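Local structure of intracellular protein transport protein USO1 (Saccharomyces cerevisiae S288c, 6LSU) at residues 169-174 and 211-216. The protein is a membrane tether required for protein transport from the endoplasmic reticulum to the Golgi complex, of which this chain is the globular head. Numbering follows the deposited sequence.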
loop_
_atom_site.group_PDB
_atom_site.type_symbol
_atom_site.label_atom_id
_atom_site.label_comp_id
_atom_site.label_asym_id
_atom_site.label_seq_id
_atom_site.Cartn_x
_atom_site.Cartn_y
_atom_site.Cartn_z
ATOM N N LEU A 169 -12.574 -28.522 -11.193
ATOM C CA LEU A 169 -13.270 -29.210 -10.074
ATOM C C LEU A 169 -12.479 -28.972 -8.788
ATOM O O LEU A 169 -13.089 -28.608 -7.773
ATOM C CB LEU A 169 -13.452 -30.704 -10.368
ATOM C CG LEU A 169 -14.298 -31.470 -9.348
ATOM C CD1 LEU A 169 -15.666 -30.825 -9.163
ATOM C CD2 LEU A 169 -14.438 -32.923 -9.768
ATOM N N LEU A 170 -11.161 -29.104 -8.862
ATOM C CA LEU A 170 -10.237 -28.802 -7.737
ATOM C C LEU A 170 -10.319 -27.345 -7.287
ATOM O O LEU A 170 -10.179 -27.107 -6.058
ATOM C CB LEU A 170 -8.815 -29.138 -8.184
ATOM C CG LEU A 170 -8.557 -30.640 -8.173
ATOM C CD1 LEU A 170 -7.138 -30.937 -8.630
ATOM C CD2 LEU A 170 -8.822 -31.217 -6.771
ATOM N N GLU A 171 -10.470 -26.408 -8.226
ATOM C CA GLU A 171 -10.676 -24.985 -7.868
ATOM C C GLU A 171 -11.987 -24.886 -7.076
ATOM O O GLU A 171 -12.045 -24.127 -6.149
ATOM C CB GLU A 171 -10.754 -24.072 -9.104
ATOM C CG GLU A 171 -9.448 -23.700 -9.756
ATOM C CD GLU A 171 -9.739 -22.875 -11.019
ATOM O OE1 GLU A 171 -9.753 -21.612 -10.941
ATOM O OE2 GLU A 171 -10.049 -23.474 -12.075
ATOM N N ALA A 172 -13.032 -25.577 -7.496
ATOM C CA ALA A 172 -14.353 -25.542 -6.824
ATOM C C ALA A 172 -14.227 -26.031 -5.378
ATOM O O ALA A 172 -14.735 -25.358 -4.453
ATOM C CB ALA A 172 -15.327 -26.353 -7.608
ATOM N N VAL A 173 -13.501 -27.127 -5.152
ATOM C CA VAL A 173 -13.375 -27.661 -3.768
ATOM C C VAL A 173 -12.412 -26.757 -2.977
ATOM O O VAL A 173 -12.634 -26.612 -1.776
ATOM C CB VAL A 173 -13.004 -29.155 -3.746
ATOM C CG1 VAL A 173 -13.817 -29.921 -4.787
ATOM C CG2 VAL A 173 -11.532 -29.403 -3.905
ATOM N N MET A 174 -11.407 -26.131 -3.608
ATOM C CA MET A 174 -10.459 -25.227 -2.884
ATOM C C MET A 174 -11.177 -23.937 -2.439
ATOM O O MET A 174 -10.824 -23.395 -1.395
ATOM C CB MET A 174 -9.243 -24.815 -3.710
ATOM C CG MET A 174 -8.161 -25.850 -3.821
ATOM S SD MET A 174 -7.353 -26.395 -2.281
ATOM C CE MET A 174 -7.003 -24.870 -1.437
ATOM N N ILE A 211 -2.780 -21.537 -13.308
ATOM C CA ILE A 211 -2.277 -20.354 -12.532
ATOM C C ILE A 211 -3.239 -20.040 -11.393
ATOM O O ILE A 211 -2.765 -19.856 -10.271
ATOM C CB ILE A 211 -2.088 -19.130 -13.455
ATOM C CG1 ILE A 211 -1.161 -19.469 -14.622
ATOM C CG2 ILE A 211 -1.521 -17.953 -12.636
ATOM C CD1 ILE A 211 -1.096 -18.417 -15.669
ATOM N N LEU A 212 -4.557 -20.065 -11.661
ATOM C CA LEU A 212 -5.653 -19.857 -10.691
ATOM C C LEU A 212 -5.600 -20.941 -9.613
ATOM O O LEU A 212 -5.730 -20.554 -8.443
ATOM C CB LEU A 212 -6.990 -19.831 -11.428
ATOM C CG LEU A 212 -7.148 -18.638 -12.366
ATOM C CD1 LEU A 212 -8.484 -18.625 -13.055
ATOM C CD2 LEU A 212 -6.959 -17.341 -11.585
ATOM N N LEU A 213 -5.413 -22.221 -9.964
ATOM C CA LEU A 213 -5.485 -23.325 -8.968
ATOM C C LEU A 213 -4.206 -23.188 -8.136
ATOM O O LEU A 213 -4.232 -23.294 -6.869
ATOM C CB LEU A 213 -5.631 -24.678 -9.674
ATOM C CG LEU A 213 -5.525 -25.918 -8.782
ATOM C CD1 LEU A 213 -6.613 -25.929 -7.734
ATOM C CD2 LEU A 213 -5.576 -27.233 -9.574
ATOM N N LEU A 214 -3.104 -22.873 -8.809
ATOM C CA LEU A 214 -1.849 -22.679 -8.055
ATOM C C LEU A 214 -2.031 -21.522 -7.062
ATOM O O LEU A 214 -1.578 -21.649 -5.920
ATOM C CB LEU A 214 -0.740 -22.447 -9.071
ATOM C CG LEU A 214 -0.207 -23.734 -9.684
ATOM C CD1 LEU A 214 0.574 -23.446 -10.952
ATOM C CD2 LEU A 214 0.672 -24.470 -8.673
ATOM N N MET A 215 -2.686 -20.423 -7.471
ATOM C CA MET A 215 -2.942 -19.301 -6.542
ATOM C C MET A 215 -3.671 -19.826 -5.301
ATOM O O MET A 215 -3.264 -19.438 -4.189
ATOM C CB MET A 215 -3.812 -18.217 -7.177
ATOM C CG MET A 215 -3.062 -17.244 -8.064
ATOM S SD MET A 215 -4.236 -16.224 -8.991
ATOM C CE MET A 215 -5.096 -15.577 -7.559
ATOM N N ALA A 216 -4.730 -20.603 -5.481
ATOM C CA ALA A 216 -5.606 -21.166 -4.429
ATOM C C ALA A 216 -4.814 -22.042 -3.493
ATOM O O ALA A 216 -5.028 -21.975 -2.311
ATOM C CB ALA A 216 -6.697 -21.999 -5.035
#
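Leu213 lies at the heart of this contact, reaching from helix 204-218 into the groove between Leu170, Glu171 and Met174 of helix 160-174. Its CG stands opposite the backbone N (chi1 172°), which carries both methyls across to the neighbouring helix. Leu213 CD1 approaches Leu170 CB at 3.9 Å and Met174 CG at 4.2 Å, while Leu213 CD2 lies against Leu170 CB and CD1. On the other flank the aliphatic part of Glu171 crosses the root of the same leucine, with Glu171 CG 3.9 Å from Leu213 CB. One turn further on, the helices meet through their beta carbons: Met174 CB and Ala216 CB are 4.0 Å apart. The Met174 chain then bends at chi2 and chi3, bringing Met174 CE over Ala216 O at 3.6 Å; that oxygen accepts a hydrogen bond from Arg182.

The carboxylate end of Glu171 makes a different kind of contact: it meets the facing segment only through OE1 and CD against Leu212, with no polar partner there, although it too is buried rather than open to solvent. The extended chain delivers the carboxylate beside Leu212, and Ser110 of helix 103-112 hydrogen-bonds OE1. OE2 lies close to Glu209, a like-charged neighbour that may raise the proton affinity of the pair.

The two helices belong to consecutive armadillo repeats, ARM 2 and ARM 3, and run roughly parallel, their local axes 9.7 Å apart at 28°, as in a stacked helical-repeat solenoid. Apolar side chains thus join the repeats directly, whereas the buried carboxylate and carbonyl find their polar partners on other helices.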